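Local coordinates for protein LbaCas13a H328A (C2c2) (Lachnospiraceae bacterium NK4A179, PDB 5WLH) that binds a CRISPR guide RNA, whose precursor it probably processes, and under its direction cleaves RNA as a Cas13a (C2c2) ribonuclease, at residues Asn1092-Gln1097 / Val1350-Arg1355; Ser1018-Asp1023 / Glu1067-Lys1072; Leu101-Met106 / Asp224-Asp229. All blocks are in the same frame, centred on the assembly; numbering follows the deposited sequence.

How the contacts relate
Along the chain contact 3 closes first, then contact 2, then contact 1, each one complete before the next begins. Contacts 1 and 2 are neighbours, their centres about 20 Å apart. Helix 1062-1075 of contact 2 is followed in the chain by helix 1087-1103 of contact 1, and the two helices touch where F1096 meets Y1068 and N1092 meets L1071. Contact 3 lies in an all-helical region at the other end of the protein, its centre about 53 Å from that of contact 1 and 73 Å from that of contact 2. All three come near the bound RNA, which is thus approached from two widely separated regions, contact 3 and the paired contacts 1 and 2.

Contact 1. Residues Asn1092-Gln1097 / Val1350-Arg1355; sequences NIKKFQ and VYVDAR. With nucleotides of chain B.
K1094, on helix 1087-1103, stands against V1352 of the sheet's outermost strand 1349-1353, with the CA atoms of K1094 and V1352 8.2 Å apart. With chi1 at -175°, K1094 CG points opposite the backbone N, and the chain heads for the strand. There the lysine's methylenes run antiparallel to the valine branch, K1094 CG resting 3.9 Å from V1352 CG1. Bends at chi2 and chi4 then carry the ammonium past the strand end, where K1094 NZ donates to A1354 O at 2.7 Å, from above the carbonyl plane. R1355 NH1 reaches A1354 O from the opposite face at 3.1 Å in a nearly straight bond (165°), so one oxygen is gripped by two cationic groups. Their like charges are probably eased by E1098, salt-bridged to K1094, and by an RNA phosphate, salt-bridged to R1355. Cut back to an alanine, K1094 would probably leave E1098 without this cationic mate and A1354 O with one donor fewer. Elsewhere on the helix apolar residues suit a base: the F1096 ring edge approaches adenosine 38 of chain B (CE2 to C5, 3.3 Å), and I1093 CD1 lies 3.7 Å from its C2. Q1097 NE2 adds a weak bond to the ribose O2' of that nucleotide. Helix and edge strand together form an RNA-binding surface, the helix before and the strand after the R-X4-H sequence typical of a HEPN nuclease domain.

Contact 2. Residues Ser1018-Asp1023 / Glu1067-Lys1072; sequences SDAVND and EYYKLK
Y1069 and A1020 make the apolar centre of this meeting between helix 1062-1075 and strand 1019-1021, where the nearest CA atoms, those of V1021 and Y1069, are 7.2 Å apart. From the helix, CB of Y1069 points toward the strand. Its CG is anti to the carbonyl carbon (chi1 -77°), which swings the ring out alongside the bend in the chain at A1020. Y1069 CD2 lies 3.8 Å from A1020 CB, which comes in obliquely. The next atom out, Y1069 CE2, is 3.9 Å from the same A1020 CB. Alanine suits this place because a methyl fills the space beside a ring without pushing it aside. Over the centre of one ring face sits Y1068 CD2, 3.9 Å above the plane. At the tip, Y1069 OH is hydrogen-bonded to the backbone O of V1026, so the polar end of a buried tyrosine is satisfied while its carbons pack.

One residue further on, K1070 crosses V1021 at about a right angle, K1070 CE lying 4.1 Å from V1021 CG2; the lysine contributes its aliphatic chain here. Opposite Q1024 the strand inserts an extra residue, A1020 and V1021 forming a classic beta bulge in the short hairpin with strand 1024-1025. Helix 1062-1075 thus sits between this hairpin and helix 1087-1103, on which Y1068 touches V1103 and L1071 touches M1099.

Contact 3. Residues Leu101-Met106 / Asp224-Asp229; sequences LVLSDM and DYVLED
L103 and V226 join two helices of an all-helical region, probably part of the recognition lobe that holds the guide in Cas13a enzymes: the first turn of the short helix 103-107 packs by apolar contact on helix 218-230. The two side chains meet obliquely. Each has its CB directed toward the other helix, and one methyl from each makes the contact. On V226 it is CG1, placed anti to the backbone N (chi1 168°), while CG2 turns away from the leucine. On L103 it is CD1; the other branch, CD2, folds back over its own helix to lie 4.1 Å from CE of M106. The leucine's chi1 of -99° lies well beyond the staggered value near -60°, which may reflect mild strain from the close approach to V226. L227 comes at L103 from the flank: its CB does not point at the facing helix, yet its branch reaches over, CD2 lying 4.5 Å from L103 CD1. Branched aliphatic residues suit such a buried place, since they fill it from several directions and need no polar partner. The acidic residues of the same helix turn elsewhere, E228 forming salt bridges with R129 and R234, and Y225 packs on an RNA phosphate. Across the interface the nearest CA atoms, those of L103 and L227, are 8.5 Å apart, and L103 CD1 and V226 CG1 approach to 3.5 Å, tighter than usual for two methyl carbons.

Contact 1. Residues Asn1092-Gln1097 / Val1350-Arg1355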
loop_
_atom_site.group_PDB
_atom_site.type_symbol
_atom_site.label_atom_id
_atom_site.label_comp_id
_atom_site.label_asym_id
_atom_site.label_seq_id
_atom_site.Cartn_x
_atom_site.Cartn_y
_atom_site.Cartn_z
ATOM N N ASN A 1092 -5.091 19.154 -30.275
ATOM C CA ASN A 1092 -3.990 18.871 -31.190
ATOM C C ASN A 1092 -2.657 18.836 -30.456
ATOM O O ASN A 1092 -1.765 18.055 -30.808
ATOM C CB ASN A 1092 -3.957 19.908 -32.312
ATOM C CG ASN A 1092 -4.721 19.456 -33.537
ATOM O OD1 ASN A 1092 -4.926 18.259 -33.743
ATOM N ND2 ASN A 1092 -5.148 20.410 -34.359
ATOM N N ILE A 1093 -2.494 19.694 -29.451
ATOM C CA ILE A 1093 -1.291 19.650 -28.635
ATOM C C ILE A 1093 -1.179 18.297 -27.947
ATOM O O ILE A 1093 -0.115 17.668 -27.950
ATOM C CB ILE A 1093 -1.286 20.809 -27.623
ATOM C CG1 ILE A 1093 -0.970 22.122 -28.339
ATOM C CG2 ILE A 1093 -0.278 20.563 -26.509
ATOM C CD1 ILE A 1093 0.480 22.235 -28.773
ATOM N N LYS A 1094 -2.290 17.823 -27.371
ATOM C CA LYS A 1094 -2.299 16.513 -26.724
ATOM C C LYS A 1094 -1.942 15.412 -27.712
ATOM O O LYS A 1094 -1.154 14.513 -27.392
ATOM C CB LYS A 1094 -3.664 16.242 -26.092
ATOM C CG LYS A 1094 -3.738 14.942 -25.287
ATOM C CD LYS A 1094 -2.933 15.062 -23.997
ATOM C CE LYS A 1094 -3.249 13.923 -23.028
ATOM N NZ LYS A 1094 -2.785 12.603 -23.536
ATOM N N LYS A 1095 -2.503 15.473 -28.923
ATOM C CA LYS A 1095 -2.179 14.477 -29.939
ATOM C C LYS A 1095 -0.704 14.529 -30.310
ATOM O O LYS A 1095 -0.069 13.484 -30.491
ATOM C CB LYS A 1095 -3.050 14.683 -31.183
ATOM C CG LYS A 1095 -4.486 14.217 -31.030
ATOM C CD LYS A 1095 -5.262 14.409 -32.332
ATOM C CE LYS A 1095 -6.705 13.940 -32.200
ATOM N NZ LYS A 1095 -7.318 13.635 -33.531
ATOM N N PHE A 1096 -0.136 15.733 -30.429
ATOM C CA PHE A 1096 1.289 15.812 -30.732
ATOM C C PHE A 1096 2.115 15.205 -29.611
ATOM O O PHE A 1096 3.056 14.444 -29.858
ATOM C CB PHE A 1096 1.750 17.246 -30.947
ATOM C CG PHE A 1096 3.244 17.349 -31.054
ATOM C CD1 PHE A 1096 3.887 16.892 -32.188
ATOM C CD2 PHE A 1096 4.009 17.824 -30.002
ATOM C CE1 PHE A 1096 5.259 16.958 -32.300
ATOM C CE2 PHE A 1096 5.389 17.877 -30.102
ATOM C CZ PHE A 1096 6.013 17.452 -31.255
ATOM N N GLN A 1097 1.805 15.578 -28.370
ATOM C CA GLN A 1097 2.521 15.021 -27.230
ATOM C C GLN A 1097 2.464 13.500 -27.253
ATOM O O GLN A 1097 3.480 12.826 -27.032
ATOM C CB GLN A 1097 1.926 15.571 -25.934
ATOM C CG GLN A 1097 2.124 17.072 -25.775
ATOM C CD GLN A 1097 1.591 17.609 -24.463
ATOM O OE1 GLN A 1097 0.463 17.308 -24.060
ATOM N NE2 GLN A 1097 2.408 18.394 -23.778
ATOM N N VAL A 1350 -11.970 22.376 -21.358
ATOM C CA VAL A 1350 -12.177 21.232 -22.237
ATOM C C VAL A 1350 -11.705 19.979 -21.505
ATOM O O VAL A 1350 -10.733 20.024 -20.742
ATOM C CB VAL A 1350 -11.440 21.395 -23.584
ATOM C CG1 VAL A 1350 -9.971 21.697 -23.368
ATOM C CG2 VAL A 1350 -11.613 20.146 -24.456
ATOM N N TYR A 1351 -12.410 18.870 -21.721
ATOM C CA TYR A 1351 -12.037 17.575 -21.171
ATOM C C TYR A 1351 -11.451 16.725 -22.284
ATOM O O TYR A 1351 -12.050 16.603 -23.357
ATOM C CB TYR A 1351 -13.240 16.886 -20.531
ATOM C CG TYR A 1351 -13.773 17.662 -19.352
ATOM C CD1 TYR A 1351 -13.152 17.587 -18.113
ATOM C CD2 TYR A 1351 -14.882 18.492 -19.481
ATOM C CE1 TYR A 1351 -13.623 18.299 -17.033
ATOM C CE2 TYR A 1351 -15.362 19.213 -18.401
ATOM C CZ TYR A 1351 -14.729 19.109 -17.180
ATOM O OH TYR A 1351 -15.200 19.817 -16.097
ATOM N N VAL A 1352 -10.271 16.160 -22.032
ATOM C CA VAL A 1352 -9.512 15.406 -23.021
ATOM C C VAL A 1352 -9.085 14.085 -22.392
ATOM O O VAL A 1352 -8.666 14.057 -21.230
ATOM C CB VAL A 1352 -8.274 16.188 -23.516
ATOM C CG1 VAL A 1352 -7.552 15.404 -24.597
ATOM C CG2 VAL A 1352 -8.669 17.572 -24.053
ATOM N N ASP A 1353 -9.197 12.995 -23.155
ATOM C CA ASP A 1353 -8.677 11.708 -22.707
ATOM C C ASP A 1353 -7.203 11.810 -22.357
ATOM O O ASP A 1353 -6.381 12.174 -23.208
ATOM C CB ASP A 1353 -8.854 10.650 -23.793
ATOM C CG ASP A 1353 -10.285 10.232 -23.970
ATOM O OD1 ASP A 1353 -11.117 10.583 -23.107
ATOM O OD2 ASP A 1353 -10.562 9.540 -24.972
ATOM N N ALA A 1354 -6.864 11.434 -21.117
ATOM C CA ALA A 1354 -5.457 11.324 -20.728
ATOM C C ALA A 1354 -4.704 10.353 -21.629
ATOM O O ALA A 1354 -3.537 10.579 -21.967
ATOM C CB ALA A 1354 -5.345 10.870 -19.263
ATOM N N ARG A 1355 -5.349 9.249 -22.001
ATOM C CA ARG A 1355 -4.718 8.155 -22.723
ATOM C C ARG A 1355 -5.571 7.789 -23.925
ATOM O O ARG A 1355 -6.777 7.565 -23.787
ATOM C CB ARG A 1355 -4.555 6.924 -21.824
ATOM C CG ARG A 1355 -3.742 7.210 -20.574
ATOM C CD ARG A 1355 -2.351 7.652 -20.974
ATOM N NE ARG A 1355 -1.443 7.736 -19.834
ATOM C CZ ARG A 1355 -1.009 8.881 -19.313
ATOM N NH1 ARG A 1355 -1.409 10.046 -19.816
ATOM N NH2 ARG A 1355 -0.176 8.859 -18.280
ATOM P P A B 38 10.711 17.478 -24.486
ATOM O OP1 A B 38 10.959 16.170 -25.151
ATOM O OP2 A B 38 10.513 18.674 -25.358
ATOM O "O5'" A B 38 9.419 17.427 -23.566
ATOM C "C5'" A B 38 9.105 18.511 -22.699
ATOM C "C4'" A B 38 7.629 18.824 -22.713
ATOM O "O4'" A B 38 7.324 19.688 -23.840
ATOM C "C3'" A B 38 6.705 17.613 -22.845
ATOM O "O3'" A B 38 5.511 17.864 -22.120
ATOM C "C2'" A B 38 6.364 17.606 -24.325
ATOM O "O2'" A B 38 5.143 16.966 -24.632
ATOM C "C1'" A B 38 6.297 19.100 -24.616
ATOM N N9 A B 38 6.498 19.453 -26.021
ATOM C C8 A B 38 7.564 19.181 -26.838
ATOM N N7 A B 38 7.417 19.642 -28.056
ATOM C C5 A B 38 6.175 20.264 -28.031
ATOM C C6 A B 38 5.434 20.950 -29.008
ATOM N N6 A B 38 5.865 21.132 -30.255
ATOM N N1 A B 38 4.225 21.439 -28.659
ATOM C C2 A B 38 3.793 21.254 -27.405
ATOM N N3 A B 38 4.397 20.624 -26.400
ATOM C C4 A B 38 5.595 20.152 -26.785
#

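Contact 2. Residues Ser1018-Asp1023 / Glu1067-Lys1072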
loop_
_atom_site.group_PDB
_atom_site.type_symbol
_atom_site.label_atom_id
_atom_site.label_comp_id
_atom_site.label_asym_id
_atom_site.label_seq_id
_atom_site.Cartn_x
_atom_site.Cartn_y
_atom_site.Cartn_z
ATOM N N SER A 1018 15.336 9.200 -45.778
ATOM C CA SER A 1018 14.172 9.221 -46.646
ATOM C C SER A 1018 13.231 10.359 -46.262
ATOM O O SER A 1018 13.217 10.827 -45.119
ATOM C CB SER A 1018 13.438 7.887 -46.567
ATOM O OG SER A 1018 12.621 7.854 -45.411
ATOM N N ASP A 1019 12.443 10.809 -47.234
ATOM C CA ASP A 1019 11.473 11.859 -46.967
ATOM C C ASP A 1019 10.311 11.301 -46.156
ATOM O O ASP A 1019 9.815 10.204 -46.428
ATOM C CB ASP A 1019 10.958 12.464 -48.274
ATOM C CG ASP A 1019 11.806 13.626 -48.753
ATOM O OD1 ASP A 1019 12.992 13.698 -48.370
ATOM O OD2 ASP A 1019 11.285 14.474 -49.506
ATOM N N ALA A 1020 9.886 12.062 -45.147
ATOM C CA ALA A 1020 8.744 11.693 -44.314
ATOM C C ALA A 1020 7.469 12.395 -44.772
ATOM O O ALA A 1020 6.478 11.736 -45.096
ATOM C CB ALA A 1020 9.038 12.010 -42.841
ATOM N N VAL A 1021 7.485 13.726 -44.805
ATOM C CA VAL A 1021 6.365 14.531 -45.289
ATOM C C VAL A 1021 6.919 15.777 -45.967
ATOM O O VAL A 1021 7.678 16.536 -45.354
ATOM C CB VAL A 1021 5.402 14.908 -44.145
ATOM C CG1 VAL A 1021 4.659 16.204 -44.460
ATOM C CG2 VAL A 1021 4.406 13.797 -43.916
ATOM N N ASN A 1022 6.549 15.997 -47.227
ATOM C CA ASN A 1022 6.962 17.191 -47.981
ATOM C C ASN A 1022 8.492 17.244 -47.967
ATOM O O ASN A 1022 9.132 16.258 -48.351
ATOM C CB ASN A 1022 6.254 18.412 -47.407
ATOM C CG ASN A 1022 4.848 18.571 -47.944
ATOM O OD1 ASN A 1022 4.355 17.719 -48.684
ATOM N ND2 ASN A 1022 4.190 19.660 -47.569
ATOM N N ASP A 1023 9.109 18.342 -47.537
ATOM C CA ASP A 1023 10.557 18.400 -47.395
ATOM C C ASP A 1023 11.024 17.968 -46.010
ATOM O O ASP A 1023 12.165 18.263 -45.633
ATOM C CB ASP A 1023 11.071 19.809 -47.710
ATOM C CG ASP A 1023 10.174 20.893 -47.156
ATOM O OD1 ASP A 1023 9.939 20.918 -45.927
ATOM O OD2 ASP A 1023 9.704 21.725 -47.962
ATOM N N GLU A 1067 2.662 11.201 -38.946
ATOM C CA GLU A 1067 1.696 11.888 -38.091
ATOM C C GLU A 1067 2.396 12.794 -37.082
ATOM O O GLU A 1067 1.918 13.896 -36.789
ATOM C CB GLU A 1067 0.806 10.859 -37.390
ATOM C CG GLU A 1067 -0.292 11.441 -36.503
ATOM C CD GLU A 1067 -1.431 12.086 -37.283
ATOM O OE1 GLU A 1067 -1.383 12.100 -38.534
ATOM O OE2 GLU A 1067 -2.383 12.578 -36.634
ATOM N N TYR A 1068 3.539 12.348 -36.550
ATOM C CA TYR A 1068 4.329 13.184 -35.650
ATOM C C TYR A 1068 4.701 14.509 -36.314
ATOM O O TYR A 1068 4.517 15.585 -35.734
ATOM C CB TYR A 1068 5.583 12.419 -35.215
ATOM C CG TYR A 1068 6.645 13.267 -34.553
ATOM C CD1 TYR A 1068 6.525 13.652 -33.229
ATOM C CD2 TYR A 1068 7.777 13.668 -35.251
ATOM C CE1 TYR A 1068 7.494 14.431 -32.618
ATOM C CE2 TYR A 1068 8.748 14.440 -34.651
ATOM C CZ TYR A 1068 8.600 14.822 -33.329
ATOM O OH TYR A 1068 9.564 15.597 -32.722
ATOM N N TYR A 1069 5.219 14.446 -37.542
ATOM C CA TYR A 1069 5.615 15.665 -38.239
ATOM C C TYR A 1069 4.407 16.521 -38.598
ATOM O O TYR A 1069 4.465 17.752 -38.492
ATOM C CB TYR A 1069 6.423 15.312 -39.484
ATOM C CG TYR A 1069 7.839 14.931 -39.152
ATOM C CD1 TYR A 1069 8.646 15.782 -38.404
ATOM C CD2 TYR A 1069 8.371 13.724 -39.569
ATOM C CE1 TYR A 1069 9.943 15.438 -38.095
ATOM C CE2 TYR A 1069 9.671 13.377 -39.259
ATOM C CZ TYR A 1069 10.445 14.233 -38.522
ATOM O OH TYR A 1069 11.739 13.881 -38.216
ATOM N N LYS A 1070 3.300 15.891 -39.005
ATOM C CA LYS A 1070 2.105 16.652 -39.364
ATOM C C LYS A 1070 1.559 17.421 -38.168
ATOM O O LYS A 1070 1.174 18.589 -38.295
ATOM C CB LYS A 1070 1.031 15.724 -39.933
ATOM C CG LYS A 1070 1.297 15.221 -41.352
ATOM C CD LYS A 1070 0.076 14.484 -41.899
ATOM C CE LYS A 1070 0.328 13.900 -43.286
ATOM N NZ LYS A 1070 0.255 14.919 -44.377
ATOM N N LEU A 1071 1.517 16.782 -36.995
ATOM C CA LEU A 1071 1.046 17.473 -35.803
ATOM C C LEU A 1071 2.076 18.473 -35.297
ATOM O O LEU A 1071 1.705 19.492 -34.699
ATOM C CB LEU A 1071 0.703 16.461 -34.707
ATOM C CG LEU A 1071 -0.607 15.711 -34.920
ATOM C CD1 LEU A 1071 -0.588 14.386 -34.169
ATOM C CD2 LEU A 1071 -1.776 16.562 -34.477
ATOM N N LYS A 1072 3.365 18.182 -35.494
ATOM C CA LYS A 1072 4.411 19.162 -35.225
ATOM C C LYS A 1072 4.107 20.464 -35.964
ATOM O O LYS A 1072 4.041 21.539 -35.357
ATOM C CB LYS A 1072 5.776 18.588 -35.635
ATOM C CG LYS A 1072 7.056 19.342 -35.161
ATOM C CD LYS A 1072 7.182 20.797 -35.669
ATOM C CE LYS A 1072 7.260 20.900 -37.201
ATOM N NZ LYS A 1072 7.505 22.300 -37.645
#

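Contact 3. Residues Leu101-Met106 / Asp224-Asp229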
loop_
_atom_site.group_PDB
_atom_site.type_symbol
_atom_site.label_atom_id
_atom_site.label_comp_id
_atom_site.label_asym_id
_atom_site.label_seq_id
_atom_site.Cartn_x
_atom_site.Cartn_y
_atom_site.Cartn_z
ATOM N N LEU A 101 -39.562 20.973 10.778
ATOM C CA LEU A 101 -39.098 20.035 11.802
ATOM C C LEU A 101 -37.654 20.380 12.154
ATOM O O LEU A 101 -36.690 19.744 11.717
ATOM C CB LEU A 101 -39.243 18.598 11.323
ATOM C CG LEU A 101 -39.102 17.529 12.404
ATOM C CD1 LEU A 101 -40.096 17.756 13.532
ATOM C CD2 LEU A 101 -39.282 16.148 11.805
ATOM N N VAL A 102 -37.512 21.419 12.967
ATOM C CA VAL A 102 -36.221 21.888 13.454
ATOM C C VAL A 102 -36.219 21.668 14.959
ATOM O O VAL A 102 -36.790 22.460 15.719
ATOM C CB VAL A 102 -35.977 23.355 13.094
ATOM C CG1 VAL A 102 -34.616 23.811 13.614
ATOM C CG2 VAL A 102 -36.081 23.529 11.597
ATOM N N LEU A 103 -35.580 20.576 15.387
ATOM C CA LEU A 103 -35.658 20.162 16.784
ATOM C C LEU A 103 -35.094 21.220 17.718
ATOM O O LEU A 103 -35.607 21.413 18.825
ATOM C CB LEU A 103 -34.915 18.840 16.975
ATOM C CG LEU A 103 -35.760 17.573 17.009
ATOM C CD1 LEU A 103 -35.014 16.488 17.760
ATOM C CD2 LEU A 103 -37.114 17.853 17.655
ATOM N N SER A 104 -34.026 21.904 17.296
ATOM C CA SER A 104 -33.411 22.914 18.152
ATOM C C SER A 104 -34.387 24.040 18.455
ATOM O O SER A 104 -34.432 24.543 19.582
ATOM C CB SER A 104 -32.145 23.470 17.499
ATOM O OG SER A 104 -32.402 23.900 16.172
ATOM N N ASP A 105 -35.183 24.444 17.461
ATOM C CA ASP A 105 -36.198 25.465 17.702
ATOM C C ASP A 105 -37.324 24.929 18.578
ATOM O O ASP A 105 -37.767 25.606 19.512
ATOM C CB ASP A 105 -36.751 25.983 16.373
ATOM C CG ASP A 105 -35.687 26.651 15.519
ATOM O OD1 ASP A 105 -34.618 27.003 16.063
ATOM O OD2 ASP A 105 -35.913 26.818 14.302
ATOM N N MET A 106 -37.789 23.707 18.306
ATOM C CA MET A 106 -38.933 23.170 19.041
ATOM C C MET A 106 -38.614 22.976 20.518
ATOM O O MET A 106 -39.455 23.239 21.385
ATOM C CB MET A 106 -39.377 21.848 18.415
ATOM C CG MET A 106 -39.949 21.983 17.023
ATOM S SD MET A 106 -39.855 20.418 16.138
ATOM C CE MET A 106 -40.895 19.391 17.180
ATOM N N ASP A 224 -39.227 9.329 20.204
ATOM C CA ASP A 224 -38.363 9.153 21.362
ATOM C C ASP A 224 -36.940 8.852 20.930
ATOM O O ASP A 224 -35.986 9.317 21.557
ATOM C CB ASP A 224 -38.881 8.031 22.259
ATOM C CG ASP A 224 -40.115 8.427 23.065
ATOM O OD1 ASP A 224 -40.518 9.614 23.064
ATOM O OD2 ASP A 224 -40.691 7.522 23.690
ATOM N N TYR A 225 -36.783 8.065 19.865
ATOM C CA TYR A 225 -35.447 7.773 19.368
ATOM C C TYR A 225 -34.775 9.026 18.829
ATOM O O TYR A 225 -33.587 9.250 19.080
ATOM C CB TYR A 225 -35.490 6.690 18.286
ATOM C CG TYR A 225 -34.103 6.171 18.000
ATOM C CD1 TYR A 225 -33.569 5.140 18.751
ATOM C CD2 TYR A 225 -33.310 6.752 17.014
ATOM C CE1 TYR A 225 -32.284 4.686 18.527
ATOM C CE2 TYR A 225 -32.024 6.298 16.773
ATOM C CZ TYR A 225 -31.521 5.262 17.536
ATOM O OH TYR A 225 -30.247 4.796 17.313
ATOM N N VAL A 226 -35.513 9.838 18.065
ATOM C CA VAL A 226 -34.954 11.092 17.557
ATOM C C VAL A 226 -34.409 11.936 18.700
ATOM O O VAL A 226 -33.323 12.523 18.598
ATOM C CB VAL A 226 -36.011 11.859 16.737
ATOM C CG1 VAL A 226 -35.539 13.293 16.454
ATOM C CG2 VAL A 226 -36.265 11.143 15.439
ATOM N N LEU A 227 -35.141 12.009 19.813
ATOM C CA LEU A 227 -34.642 12.789 20.944
ATOM C C LEU A 227 -33.390 12.160 21.556
ATOM O O LEU A 227 -32.471 12.879 21.958
ATOM C CB LEU A 227 -35.725 12.950 22.004
ATOM C CG LEU A 227 -36.978 13.642 21.458
ATOM C CD1 LEU A 227 -38.218 13.113 22.152
ATOM C CD2 LEU A 227 -36.855 15.132 21.618
ATOM N N GLU A 228 -33.340 10.827 21.646
ATOM C CA GLU A 228 -32.111 10.167 22.096
ATOM C C GLU A 228 -30.954 10.468 21.159
ATOM O O GLU A 228 -29.808 10.620 21.596
ATOM C CB GLU A 228 -32.314 8.655 22.187
ATOM C CG GLU A 228 -33.386 8.209 23.144
ATOM C CD GLU A 228 -33.675 6.728 23.013
ATOM O OE1 GLU A 228 -32.753 5.992 22.583
ATOM O OE2 GLU A 228 -34.822 6.306 23.303
ATOM N N ASP A 229 -31.241 10.545 19.860
ATOM C CA ASP A 229 -30.220 10.849 18.866
ATOM C C ASP A 229 -29.808 12.317 18.930
ATOM O O ASP A 229 -28.612 12.642 18.906
ATOM C CB ASP A 229 -30.752 10.489 17.479
ATOM C CG ASP A 229 -29.684 10.557 16.403
ATOM O OD1 ASP A 229 -28.589 10.018 16.633
ATOM O OD2 ASP A 229 -29.955 11.141 15.331
#